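Local coordinates for protein proteasome accessory factor B/C (PafBC) (Paenarthrobacter aurescens, PDB 6SJ9) that acts as a transcriptional regulator in the bacterial DNA damage response and probably binds DNA through its winged helix-turn-helix domains, at residues L365-V370 and I404-D409; N231-L236 and Y412-L417; E181-G186 and H225-F230; A104-E109 and I389-P394; P95-V100 and L458-I463. One frame throughout, in Å; residues are numbered along the deposited sequence. Where two conformers were deposited one is given.

How the interactions relate
Of the segments involved, the first two lie on helix 95-118, which opens interactions 5 and 4. Interaction 3 is the first to close, as the loop 225-230 returns to strand 175-188. It lies nested within the loops of interactions 4 and 5. Interaction 2 then opens at helix 232-237, and interaction 1 opens at 365-370. Interaction 4 closes next, at 389-394, and so crosses both of these. Interaction 1 closes at 404-409, nested inside interaction 2, which closes at 412-417. Interaction 5 closes last, at 458-463, and encloses all the others. Interactions 1, 2 and 3 reach one sheet, while interactions 4 and 5 tie helix 95-118 to the helix-turn-helix region.

Interaction 1 (L365-V370 and I404-D409); sequences LHIQEV and IQWEND
Ile367 and Gln368, at the start of helix 367-374, meet Asp409 in the turn after strand 404-407. Two backbone donors of the helix are satisfied here. Ile367 N gives a nearly straight bond to Asp409 O at 3.0 Å, coming from above the carbonyl plane. Gln368 N reaches Asp409 OD1 at 2.8 Å, on the syn side of the carboxylate and close to its plane. The carboxylate swings over the helix start because Asp409 CG lies anti to the backbone N (chi1 -165°).

Ile367 can be followed outward. Its CB lies 3.3 Å from Asp409 OD1. CG2 passes the same oxygen more loosely, and CG1 runs alongside the Asp409 carbonyl. The tip, CD1, ends 3.9 Å from Trp406 NE1, and the two side chains cross at about a right angle.

An alanine in place of Asp409 would probably leave Gln368 N without its acceptor at the helix start. His366, the N-cap residue, stacks its ring on His410. Here the turn between strands 404-407 and 410-413 accepts two N-H groups from the first turn of helix 367-374. This is consistent with the wing packing on the helical part of a winged helix-turn-helix domain.

Interaction 2 (N231-L236 and Y412-L417); sequences NARAEL and YISEHL
This is a mixed contact, partly polar and partly packing, between the first turn of helix 232-237 and the end of strand 410-413 with the loop that follows it. Arg233 carries most of it. Its side chain is extended from CG to NE, with CG anti to the backbone N (chi1 173°), and so spans the distance from the helix to the loop. Ser414 CB lies over one face of the guanidinium, toward its rim, and comes within 3.5 Å of Arg233 NE. At the far end Arg233 NH2 donates to Glu415 O at 2.9 Å. That bond is bent (144°), and the donor stands well above the carbonyl plane.

Nearer the backbone, Tyr412 reaches the helix with the end of its ring. Tyr412 OH lies 3.8 Å from Ala232 CB and 3.9 Å from Arg233 CB. The hydroxyl has its hydrogen-bond partner in Glu407 OE2. Asn231 is the N-cap, and its OD1 takes a weak bond from Arg233 N at 3.2 Å. A leucine in place of Arg233 would probably leave Glu415 O without this donor and Ser414 CB without the flat group beside it.

Arg188 of strand 175-188 touches both Arg233 and Ser414. Gln405 of strand 404-407 packs on the same turn of the helix, and Pro95 of helix 95-118 lies against Glu415.

Interaction 3 (E181-G186 and H225-F230); sequences EPWGLG and HPPKDF
Trp183 meets Phe230 and Pro227 with different parts of its side chain. The indole and the Phe230 ring are turned obliquely, with planes at 58° and the phenyl centroid 5.1 Å from that of the six-membered ring. Phe230 CD1 comes within 3.3 Å of Trp183 CE3. The face of the phenyl ring is taken instead by Trp183 CB, a CH-pi contact 3.7 Å from the Phe230 centroid. Pro227 approaches a face of the indole. Its CD makes a CH-pi contact 3.8 Å from the centroid of the Trp183 five-membered ring, offset toward the rim. Pro226 CB adds a looser touch at Trp183 CD1.

The indole N-H is used at the ring edge. Trp183 NE1 donates to water 1, in plane, at 2.8 Å. The same water donates to Glu181 OE1 at 2.7 Å and weakly to His225 O, so it bridges strand and loop. The other carboxylate oxygen, Glu181 OE2, forms a salt bridge with Arg199.

Trp183 and Gly184 form a classic beta bulge facing Val195 of strand 191-198. Beyond it Leu185 pairs with Trp406 of strand 404-407. The loop 225-230 runs alongside this part of strand 175-188 and leads into helix 232-237.

Interaction 4 (A104-E109 and I389-P394); sequences AAQLWE and ICSGLP
Pro394 packs its ring against the side of helix 95-118, with Pro394 CG pressed to 3.5 Å from Ala105 CB. This is tighter than usual for two carbons. Pro394 CB also lies near the methyl, at 3.8 Å from Ala105 CB, so the edge of the ring rests on one small side chain.

One turn on, Glu109 runs out past the proline. CG lies anti to the backbone N (chi1 167°) and the chain stays extended, which brings Glu109 OE1 to 4.0 Å from Pro394 CB, the two side chains crossing at about a right angle. Its polar partner is Arg142, which forms a salt bridge with Glu109 OE2.

Gln106 takes a different rotamer. CG sits beside the backbone N (chi1 -69°), and the extended chain carries the amide over to Ser391. There Gln106 OE1 approaches Ser391 CB at 3.9 Å, which is packing only. Gln106 NE2 donates to Ile387 O, and Ser391 OG bonds to the same carbonyl and to Lys386 O. The end of helix 378-389 is thus held by side chains from both segments. Gly392, between Ser391 and Pro394, has backbone angles that would press a CB against the preceding carbonyl O.

The contact is plain packing of a long helix on the loop between helix 378-389 and strand 404-407, consistent with the link from helix to wing in a winged helix-turn-helix fold.

Interaction 5 (P95-V100 and L458-I463); sequences PAESTV and LESVTI
Glu97 OE1 is gripped by two groups, a salt bridge from Lys464 NZ and a hydrogen bond from Thr94 N just before the helix. The latter is the bond that a glutamate makes in a capping box. The other oxygen, Glu97 OE2, faces Ser460 OG across the contact. The modelled separation there is too short to be trusted in detail, though a hydrogen bond from Ser460 is indicated. The Glu97 chain reaches that far because it is extended beyond CG. On its way, Glu97 CB passes Val461 CB at 3.9 Å, the two side chains sliding by in opposite directions.

The contact is a helix crossing. The axes of helix 95-100 and helix 458-463 approach to 8.9 Å and cross at -78°, so few residues of each can meet. It joins helix 95-118 to the helix-turn-helix region of the chain.

The apolar half lies one turn on. Val100 CG1 sits 3.6 Å from Leu458 CD1 and 4.2 Å from Val461 CG1. Leu437 of helix 427-441 touches all three of these residues. Leu458 O, in turn, accepts from Thr462 N and from Thr462 OG1, at 2.7 Å for the hydroxyl, from opposite faces of its plane.

Interaction 1 (L365-V370 and I404-D409)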
# COMPACT_ATOMS: atom_id res chain seq x y z
N LEU A 365 19.71 8.31 -4.83
CA LEU A 365 18.94 9.46 -4.39
C LEU A 365 19.71 10.06 -3.23
O LEU A 365 19.82 9.43 -2.18
CB LEU A 365 17.52 9.02 -3.97
CG LEU A 365 16.54 10.20 -3.76
CD1 LEU A 365 15.09 9.71 -3.76
CD2 LEU A 365 16.82 10.93 -2.47
N HIS A 366 20.29 11.26 -3.44
CA HIS A 366 20.98 11.98 -2.36
C HIS A 366 19.98 12.89 -1.65
O HIS A 366 19.46 13.85 -2.22
CB HIS A 366 22.18 12.76 -2.89
CG HIS A 366 23.32 11.87 -3.26
ND1 HIS A 366 24.26 11.46 -2.35
CD2 HIS A 366 23.62 11.25 -4.42
CE1 HIS A 366 25.12 10.65 -2.93
NE2 HIS A 366 24.76 10.51 -4.20
N ILE A 367 19.71 12.57 -0.40
CA ILE A 367 18.49 13.09 0.22
C ILE A 367 18.53 14.62 0.29
O ILE A 367 17.56 15.29 -0.14
CB ILE A 367 18.27 12.46 1.59
CG1 ILE A 367 17.76 11.04 1.37
CG2 ILE A 367 17.17 13.23 2.35
CD1 ILE A 367 17.80 10.20 2.60
N GLN A 368 19.62 15.21 0.81
CA GLN A 368 19.61 16.67 1.02
C GLN A 368 19.43 17.40 -0.31
O GLN A 368 18.62 18.33 -0.42
CB GLN A 368 20.87 17.19 1.68
CG GLN A 368 20.73 18.73 2.06
CD GLN A 368 19.56 18.94 3.06
OE1 GLN A 368 19.58 18.37 4.16
NE2 GLN A 368 18.56 19.73 2.69
N GLU A 369 20.17 16.97 -1.31
CA GLU A 369 20.14 17.60 -2.62
C GLU A 369 18.79 17.41 -3.29
O GLU A 369 18.31 18.30 -3.99
CB GLU A 369 21.29 17.03 -3.43
CG GLU A 369 21.29 17.34 -4.88
CD GLU A 369 22.47 16.64 -5.54
OE1 GLU A 369 22.30 16.05 -6.64
OE2 GLU A 369 23.56 16.68 -4.91
N VAL A 370 18.16 16.27 -3.11
CA VAL A 370 16.89 16.10 -3.78
C VAL A 370 15.79 16.83 -3.02
O VAL A 370 14.88 17.40 -3.64
CB VAL A 370 16.60 14.60 -3.96
CG1 VAL A 370 15.16 14.36 -4.37
CG2 VAL A 370 17.53 14.05 -5.09
N ILE A 404 16.80 -2.67 -1.68
CA ILE A 404 16.92 -1.29 -1.22
C ILE A 404 18.11 -1.18 -0.26
O ILE A 404 18.26 -2.02 0.64
CB ILE A 404 15.62 -0.84 -0.53
CG1 ILE A 404 14.49 -0.96 -1.54
CG2 ILE A 404 15.77 0.61 -0.08
CD1 ILE A 404 13.13 -0.99 -0.97
N GLN A 405 18.96 -0.16 -0.50
CA GLN A 405 20.03 0.28 0.40
C GLN A 405 19.73 1.73 0.82
O GLN A 405 19.49 2.61 -0.02
CB GLN A 405 21.43 0.29 -0.22
CG GLN A 405 22.04 -1.05 -0.53
CD GLN A 405 21.29 -1.78 -1.65
OE1 GLN A 405 21.06 -2.96 -1.55
NE2 GLN A 405 20.91 -1.06 -2.71
N TRP A 406 19.86 2.00 2.11
CA TRP A 406 19.65 3.35 2.64
C TRP A 406 20.81 3.66 3.58
O TRP A 406 20.80 3.22 4.73
CB TRP A 406 18.33 3.43 3.36
CG TRP A 406 17.94 4.79 3.79
CD1 TRP A 406 18.76 5.80 4.28
CD2 TRP A 406 16.61 5.31 3.82
NE1 TRP A 406 18.00 6.91 4.59
CE2 TRP A 406 16.68 6.64 4.34
CE3 TRP A 406 15.36 4.80 3.44
CZ2 TRP A 406 15.56 7.45 4.48
CZ3 TRP A 406 14.22 5.62 3.60
CH2 TRP A 406 14.35 6.93 4.10
N GLU A 407 21.79 4.40 3.08
CA GLU A 407 22.91 4.91 3.88
C GLU A 407 22.64 6.36 4.30
O GLU A 407 21.58 6.92 4.00
CB GLU A 407 24.19 4.85 3.07
CG GLU A 407 24.54 3.51 2.56
CD GLU A 407 25.79 3.54 1.66
OE1 GLU A 407 26.62 4.48 1.73
OE2 GLU A 407 25.96 2.58 0.93
N ASN A 408 23.59 6.96 5.03
CA ASN A 408 23.43 8.34 5.49
C ASN A 408 23.18 9.27 4.31
O ASN A 408 24.05 9.44 3.46
CB ASN A 408 24.68 8.83 6.26
CG ASN A 408 24.40 10.17 7.00
OD1 ASN A 408 23.29 10.39 7.46
ND2 ASN A 408 25.41 11.04 7.12
N ASP A 409 22.02 9.89 4.26
CA ASP A 409 21.75 10.85 3.18
C ASP A 409 21.73 10.19 1.77
O ASP A 409 21.89 10.89 0.76
CB ASP A 409 22.76 12.03 3.18
CG ASP A 409 22.28 13.24 2.29
OD1 ASP A 409 21.19 13.77 2.57
OD2 ASP A 409 22.97 13.64 1.32

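Interaction 2 (N231-L236 and Y412-L417)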
# COMPACT_ATOMS: atom_id res chain seq x y z
N ASN A 231 30.75 -0.48 1.43
CA ASN A 231 29.75 -0.74 0.40
C ASN A 231 28.53 -1.42 1.02
O ASN A 231 28.60 -2.60 1.41
CB ASN A 231 30.33 -1.57 -0.73
CG ASN A 231 29.39 -1.67 -1.93
OD1 ASN A 231 28.31 -1.06 -1.95
ND2 ASN A 231 29.82 -2.42 -2.94
N ALA A 232 27.41 -0.69 1.11
CA ALA A 232 26.21 -1.27 1.71
C ALA A 232 25.61 -2.37 0.83
O ALA A 232 25.16 -3.40 1.35
CB ALA A 232 25.15 -0.19 1.96
N ARG A 233 25.63 -2.18 -0.50
CA ARG A 233 25.01 -3.16 -1.39
C ARG A 233 25.77 -4.48 -1.39
O ARG A 233 25.15 -5.55 -1.41
CB ARG A 233 24.91 -2.57 -2.80
CG ARG A 233 24.43 -3.54 -3.87
CD ARG A 233 24.50 -2.89 -5.25
NE ARG A 233 24.10 -3.79 -6.32
CZ ARG A 233 23.85 -3.40 -7.57
NH1 ARG A 233 23.96 -2.11 -7.88
NH2 ARG A 233 23.49 -4.28 -8.49
N ALA A 234 27.10 -4.42 -1.38
CA ALA A 234 27.89 -5.65 -1.34
C ALA A 234 27.75 -6.36 -0.01
O ALA A 234 27.76 -7.60 0.05
CB ALA A 234 29.37 -5.34 -1.63
N GLU A 235 27.62 -5.60 1.08
CA GLU A 235 27.48 -6.21 2.40
C GLU A 235 26.16 -6.97 2.52
O GLU A 235 26.12 -8.09 3.06
CB GLU A 235 27.57 -5.12 3.47
CG GLU A 235 27.66 -5.66 4.85
CD GLU A 235 28.91 -6.48 5.02
OE1 GLU A 235 29.98 -6.03 4.52
OE2 GLU A 235 28.83 -7.57 5.62
N LEU A 236 25.07 -6.39 2.01
CA LEU A 236 23.74 -6.98 2.10
C LEU A 236 23.56 -8.11 1.09
O LEU A 236 22.93 -9.14 1.40
CB LEU A 236 22.68 -5.89 1.89
CG LEU A 236 22.45 -4.73 2.87
CD1 LEU A 236 22.12 -3.43 2.13
CD2 LEU A 236 21.31 -5.06 3.83
N TYR A 412 19.19 4.10 -2.51
CA TYR A 412 19.24 3.61 -3.88
C TYR A 412 18.67 2.20 -3.93
O TYR A 412 18.81 1.41 -2.99
CB TYR A 412 20.67 3.68 -4.49
CG TYR A 412 21.78 3.04 -3.71
CD1 TYR A 412 22.25 3.58 -2.52
CD2 TYR A 412 22.40 1.89 -4.20
CE1 TYR A 412 23.28 2.98 -1.81
CE2 TYR A 412 23.44 1.27 -3.50
CZ TYR A 412 23.87 1.82 -2.31
OH TYR A 412 24.90 1.19 -1.62
N ILE A 413 17.94 1.96 -5.01
CA ILE A 413 17.30 0.69 -5.33
C ILE A 413 18.21 0.02 -6.35
O ILE A 413 18.34 0.52 -7.46
CB ILE A 413 15.88 0.91 -5.85
CG1 ILE A 413 15.05 1.56 -4.75
CG2 ILE A 413 15.25 -0.38 -6.28
CD1 ILE A 413 13.59 1.87 -5.08
N SER A 414 18.94 -1.00 -5.92
CA SER A 414 19.98 -1.59 -6.75
C SER A 414 19.44 -2.28 -8.00
O SER A 414 18.40 -2.96 -7.97
CB SER A 414 20.82 -2.56 -5.91
OG SER A 414 20.04 -3.59 -5.36
N GLU A 415 20.08 -2.00 -9.14
CA GLU A 415 19.76 -2.62 -10.42
C GLU A 415 20.62 -3.86 -10.61
O GLU A 415 21.84 -3.77 -10.82
CB GLU A 415 19.95 -1.63 -11.57
CG GLU A 415 19.90 -2.27 -12.97
CD GLU A 415 18.51 -2.63 -13.48
OE1 GLU A 415 17.97 -1.86 -14.31
OE2 GLU A 415 17.95 -3.67 -13.07
N HIS A 416 20.00 -5.03 -10.53
CA HIS A 416 20.57 -6.30 -10.97
C HIS A 416 20.51 -6.34 -12.50
O HIS A 416 19.46 -6.63 -13.08
CB HIS A 416 19.81 -7.44 -10.30
CG HIS A 416 18.33 -7.27 -10.35
ND1 HIS A 416 17.57 -7.55 -11.46
CD2 HIS A 416 17.46 -6.80 -9.41
CE1 HIS A 416 16.30 -7.27 -11.21
NE2 HIS A 416 16.21 -6.83 -9.97
N LEU A 417 21.64 -6.06 -13.15
CA LEU A 417 21.72 -5.90 -14.60
C LEU A 417 21.22 -7.14 -15.35
O LEU A 417 21.56 -8.27 -15.01
CB LEU A 417 23.17 -5.58 -14.98
CG LEU A 417 23.59 -4.96 -16.32
CD1 LEU A 417 24.95 -4.27 -16.18
CD2 LEU A 417 23.64 -5.98 -17.44

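Interaction 3 (E181-G186 and H225-F230)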
# COMPACT_ATOMS: atom_id res chain seq x y z
N GLU A 181 27.66 1.16 15.63
CA GLU A 181 27.77 2.35 14.82
C GLU A 181 27.07 2.09 13.49
O GLU A 181 27.57 1.27 12.68
CB GLU A 181 29.26 2.69 14.62
CG GLU A 181 29.96 2.97 15.97
CD GLU A 181 31.48 3.08 15.88
OE1 GLU A 181 32.03 3.01 14.75
OE2 GLU A 181 32.13 3.23 16.93
N PRO A 182 25.93 2.73 13.20
CA PRO A 182 25.10 2.31 12.05
C PRO A 182 25.68 2.80 10.73
O PRO A 182 25.99 3.98 10.58
CB PRO A 182 23.75 2.95 12.32
CG PRO A 182 24.13 4.22 13.21
CD PRO A 182 25.24 3.71 14.08
N TRP A 183 25.87 1.87 9.79
CA TRP A 183 26.36 2.20 8.44
C TRP A 183 25.25 2.25 7.41
O TRP A 183 25.33 3.03 6.44
CB TRP A 183 27.38 1.20 7.95
CG TRP A 183 28.61 1.11 8.77
CD1 TRP A 183 28.96 1.87 9.84
CD2 TRP A 183 29.67 0.16 8.59
NE1 TRP A 183 30.21 1.46 10.32
CE2 TRP A 183 30.64 0.40 9.58
CE3 TRP A 183 29.89 -0.88 7.68
CZ2 TRP A 183 31.82 -0.35 9.67
CZ3 TRP A 183 31.06 -1.63 7.79
CH2 TRP A 183 32.01 -1.35 8.77
N GLY A 184 24.22 1.44 7.58
CA GLY A 184 23.17 1.44 6.60
C GLY A 184 22.00 0.58 7.00
O GLY A 184 22.10 -0.28 7.87
N LEU A 185 20.88 0.89 6.39
CA LEU A 185 19.69 0.08 6.40
C LEU A 185 19.50 -0.56 5.03
O LEU A 185 19.85 0.03 3.99
CB LEU A 185 18.47 0.91 6.75
CG LEU A 185 18.40 1.44 8.18
CD1 LEU A 185 17.45 2.58 8.19
CD2 LEU A 185 17.89 0.32 9.10
N GLY A 186 18.89 -1.73 5.00
CA GLY A 186 18.78 -2.44 3.75
C GLY A 186 17.63 -3.42 3.75
O GLY A 186 17.18 -3.89 4.80
N HIS A 225 32.55 8.04 12.99
CA HIS A 225 32.65 8.22 11.54
C HIS A 225 32.47 6.85 10.89
O HIS A 225 33.21 5.94 11.27
CB HIS A 225 34.07 8.76 11.17
CG HIS A 225 34.37 10.13 11.68
ND1 HIS A 225 33.61 11.24 11.35
CD2 HIS A 225 35.39 10.59 12.45
CE1 HIS A 225 34.13 12.31 11.93
NE2 HIS A 225 35.21 11.95 12.60
N PRO A 226 31.59 6.65 9.92
CA PRO A 226 31.62 5.39 9.17
C PRO A 226 32.84 5.31 8.28
O PRO A 226 33.40 6.35 7.88
CB PRO A 226 30.32 5.44 8.35
CG PRO A 226 30.07 6.89 8.16
CD PRO A 226 30.55 7.56 9.42
N PRO A 227 33.32 4.10 7.97
CA PRO A 227 34.55 3.96 7.15
C PRO A 227 34.30 4.45 5.72
O PRO A 227 33.19 4.33 5.21
CB PRO A 227 34.84 2.45 7.17
CG PRO A 227 33.55 1.83 7.37
CD PRO A 227 32.69 2.80 8.23
N LYS A 228 35.29 5.08 5.11
CA LYS A 228 35.07 5.61 3.76
C LYS A 228 34.82 4.49 2.77
O LYS A 228 33.96 4.61 1.89
CB LYS A 228 36.25 6.47 3.30
CG LYS A 228 35.85 7.89 2.83
CD LYS A 228 34.67 7.88 1.82
CE LYS A 228 34.26 9.29 1.33
NZ LYS A 228 33.06 9.29 0.38
N ASP A 229 35.55 3.38 2.89
CA ASP A 229 35.39 2.23 2.00
C ASP A 229 34.35 1.25 2.57
O ASP A 229 34.66 0.14 3.00
CB ASP A 229 36.74 1.57 1.77
CG ASP A 229 37.38 1.12 3.06
OD1 ASP A 229 37.16 1.81 4.10
OD2 ASP A 229 38.11 0.11 3.06
N PHE A 230 33.10 1.69 2.58
CA PHE A 230 31.97 0.88 3.03
C PHE A 230 30.95 0.74 1.92
O PHE A 230 30.35 1.74 1.50
CB PHE A 230 31.29 1.46 4.27
CG PHE A 230 29.81 1.09 4.36
CD1 PHE A 230 29.40 -0.23 4.50
CD2 PHE A 230 28.84 2.09 4.31
CE1 PHE A 230 28.07 -0.56 4.58
CE2 PHE A 230 27.50 1.79 4.39
CZ PHE A 230 27.10 0.46 4.53
O HOH W 1 31.84 2.99 12.04

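Interaction 4 (A104-E109 and I389-P394)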
# COMPACT_ATOMS: atom_id res chain seq x y z
N ALA A 104 1.15 1.80 -6.42
CA ALA A 104 -0.15 1.41 -6.91
C ALA A 104 -0.82 0.40 -5.97
O ALA A 104 -2.03 0.47 -5.74
CB ALA A 104 0.00 0.79 -8.32
N ALA A 105 -0.07 -0.55 -5.46
CA ALA A 105 -0.65 -1.54 -4.56
C ALA A 105 -1.13 -0.89 -3.29
O ALA A 105 -2.15 -1.32 -2.72
CB ALA A 105 0.40 -2.65 -4.25
N GLN A 106 -0.44 0.17 -2.85
CA GLN A 106 -0.93 0.88 -1.69
C GLN A 106 -2.23 1.58 -1.98
O GLN A 106 -3.12 1.67 -1.10
CB GLN A 106 0.11 1.90 -1.21
CG GLN A 106 1.36 1.28 -0.61
CD GLN A 106 2.30 2.37 0.01
OE1 GLN A 106 1.91 3.09 0.96
NE2 GLN A 106 3.53 2.45 -0.50
N LEU A 107 -2.37 2.14 -3.19
CA LEU A 107 -3.66 2.80 -3.47
C LEU A 107 -4.79 1.78 -3.51
O LEU A 107 -5.88 2.06 -3.03
CB LEU A 107 -3.60 3.57 -4.78
CG LEU A 107 -2.55 4.70 -4.83
CD1 LEU A 107 -2.86 5.55 -6.04
CD2 LEU A 107 -2.48 5.63 -3.54
N TRP A 108 -4.54 0.62 -4.13
CA TRP A 108 -5.58 -0.39 -4.25
C TRP A 108 -6.09 -0.79 -2.87
O TRP A 108 -7.30 -0.91 -2.63
CB TRP A 108 -5.04 -1.64 -4.98
CG TRP A 108 -5.92 -2.82 -4.66
CD1 TRP A 108 -5.63 -3.85 -3.82
CD2 TRP A 108 -7.24 -3.07 -5.16
NE1 TRP A 108 -6.69 -4.72 -3.76
CE2 TRP A 108 -7.69 -4.26 -4.58
CE3 TRP A 108 -8.09 -2.37 -6.03
CZ2 TRP A 108 -8.95 -4.80 -4.83
CZ3 TRP A 108 -9.37 -2.91 -6.30
CH2 TRP A 108 -9.78 -4.12 -5.70
N GLU A 109 -5.14 -1.02 -1.95
CA GLU A 109 -5.48 -1.45 -0.61
C GLU A 109 -6.41 -0.45 0.05
O GLU A 109 -7.42 -0.84 0.63
CB GLU A 109 -4.19 -1.66 0.20
CG GLU A 109 -4.41 -1.80 1.68
CD GLU A 109 -3.19 -2.39 2.38
OE1 GLU A 109 -2.72 -3.49 2.03
OE2 GLU A 109 -2.67 -1.72 3.28
N ILE A 389 8.63 3.22 0.20
CA ILE A 389 9.43 1.99 0.17
C ILE A 389 9.61 1.35 1.53
O ILE A 389 10.31 0.34 1.62
CB ILE A 389 10.83 2.23 -0.44
CG1 ILE A 389 11.62 3.20 0.43
CG2 ILE A 389 10.81 2.68 -1.85
CD1 ILE A 389 13.05 3.33 -0.04
N CYS A 390 9.09 1.94 2.61
CA CYS A 390 9.22 1.38 3.96
C CYS A 390 7.87 1.02 4.54
O CYS A 390 7.69 1.01 5.76
CB CYS A 390 9.95 2.36 4.91
SG CYS A 390 11.55 2.94 4.27
N SER A 391 6.89 0.76 3.68
CA SER A 391 5.54 0.50 4.11
C SER A 391 5.18 -0.93 3.93
O SER A 391 4.01 -1.28 4.08
CB SER A 391 4.53 1.37 3.36
OG SER A 391 4.67 2.68 3.80
N GLY A 392 6.15 -1.76 3.58
CA GLY A 392 5.88 -3.16 3.41
C GLY A 392 5.35 -3.37 2.02
O GLY A 392 5.26 -2.46 1.19
N LEU A 393 5.06 -4.65 1.74
CA LEU A 393 4.57 -5.10 0.44
C LEU A 393 3.10 -5.47 0.61
O LEU A 393 2.79 -6.33 1.45
CB LEU A 393 5.38 -6.29 -0.07
CG LEU A 393 6.90 -5.98 -0.08
CD1 LEU A 393 7.70 -7.10 -0.68
CD2 LEU A 393 7.24 -4.66 -0.80
N PRO A 394 2.17 -4.83 -0.08
CA PRO A 394 0.77 -5.26 0.03
C PRO A 394 0.61 -6.69 -0.49
O PRO A 394 1.50 -7.27 -1.13
CB PRO A 394 -0.01 -4.23 -0.80
CG PRO A 394 0.85 -3.00 -0.80
CD PRO A 394 2.30 -3.53 -0.79

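Interaction 5 (P95-V100 and L458-I463)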
# COMPACT_ATOMS: atom_id res chain seq x y z
N PRO A 95 13.44 -2.28 -11.92
CA PRO A 95 13.27 -1.69 -10.59
C PRO A 95 12.37 -0.47 -10.58
O PRO A 95 11.50 -0.36 -9.70
CB PRO A 95 14.71 -1.38 -10.17
CG PRO A 95 15.57 -2.45 -10.95
CD PRO A 95 14.86 -2.55 -12.28
N ALA A 96 12.49 0.43 -11.56
CA ALA A 96 11.59 1.56 -11.62
C ALA A 96 10.13 1.08 -11.68
O ALA A 96 9.31 1.47 -10.84
CB ALA A 96 11.93 2.47 -12.80
N GLU A 97 9.81 0.20 -12.64
CA GLU A 97 8.46 -0.32 -12.76
C GLU A 97 7.96 -0.96 -11.47
O GLU A 97 6.78 -0.83 -11.13
CB GLU A 97 8.38 -1.37 -13.88
CG GLU A 97 8.59 -0.78 -15.21
CD GLU A 97 8.72 -1.86 -16.31
OE1 GLU A 97 9.05 -3.01 -15.99
OE2 GLU A 97 8.50 -1.51 -17.49
N SER A 98 8.81 -1.73 -10.81
CA SER A 98 8.44 -2.38 -9.57
C SER A 98 8.15 -1.39 -8.47
O SER A 98 7.28 -1.63 -7.63
CB SER A 98 9.57 -3.31 -9.13
OG SER A 98 9.90 -4.22 -10.17
N THR A 99 8.89 -0.26 -8.44
CA THR A 99 8.64 0.73 -7.39
C THR A 99 7.32 1.46 -7.63
O THR A 99 6.54 1.62 -6.70
CB THR A 99 9.80 1.73 -7.33
OG1 THR A 99 11.04 1.03 -7.23
CG2 THR A 99 9.65 2.66 -6.12
N VAL A 100 7.03 1.83 -8.88
CA VAL A 100 5.74 2.42 -9.20
C VAL A 100 4.62 1.47 -8.80
O VAL A 100 3.64 1.85 -8.15
CB VAL A 100 5.65 2.72 -10.69
CG1 VAL A 100 4.16 3.15 -11.04
CG2 VAL A 100 6.64 3.75 -11.07
N LEU A 458 5.64 4.38 -15.26
CA LEU A 458 4.22 4.21 -15.01
C LEU A 458 3.54 3.65 -16.24
O LEU A 458 2.76 2.70 -16.16
CB LEU A 458 3.59 5.54 -14.60
CG LEU A 458 2.07 5.43 -14.52
CD1 LEU A 458 1.67 4.45 -13.34
CD2 LEU A 458 1.43 6.83 -14.32
N GLU A 459 3.83 4.22 -17.40
CA GLU A 459 3.19 3.76 -18.64
C GLU A 459 3.55 2.31 -18.93
O GLU A 459 2.69 1.50 -19.30
CB GLU A 459 3.60 4.65 -19.81
CG GLU A 459 3.02 4.14 -21.13
CD GLU A 459 3.74 4.66 -22.39
OE1 GLU A 459 4.99 4.74 -22.39
OE2 GLU A 459 3.04 4.94 -23.39
N SER A 460 4.84 1.96 -18.81
CA SER A 460 5.23 0.63 -19.21
C SER A 460 4.69 -0.43 -18.27
O SER A 460 4.30 -1.51 -18.72
CB SER A 460 6.77 0.51 -19.34
OG SER A 460 7.43 0.50 -18.09
N VAL A 461 4.68 -0.17 -16.96
CA VAL A 461 4.15 -1.18 -16.04
C VAL A 461 2.63 -1.29 -16.20
O VAL A 461 2.07 -2.39 -16.06
CB VAL A 461 4.58 -0.93 -14.58
CG1 VAL A 461 3.80 0.20 -13.94
CG2 VAL A 461 4.42 -2.18 -13.76
N THR A 462 1.96 -0.20 -16.63
CA THR A 462 0.51 -0.28 -16.91
C THR A 462 0.22 -1.21 -18.09
O THR A 462 -0.66 -2.07 -18.00
CB THR A 462 -0.03 1.12 -17.18
OG1 THR A 462 0.16 1.90 -15.99
CG2 THR A 462 -1.55 1.10 -17.60
N ILE A 463 0.99 -1.10 -19.16
CA ILE A 463 0.83 -1.96 -20.32
C ILE A 463 1.11 -3.42 -19.93
O ILE A 463 0.36 -4.33 -20.27
CB ILE A 463 1.75 -1.46 -21.46
CG1 ILE A 463 1.31 -0.06 -21.85
CG2 ILE A 463 1.70 -2.34 -22.71
CD1 ILE A 463 2.22 0.63 -22.89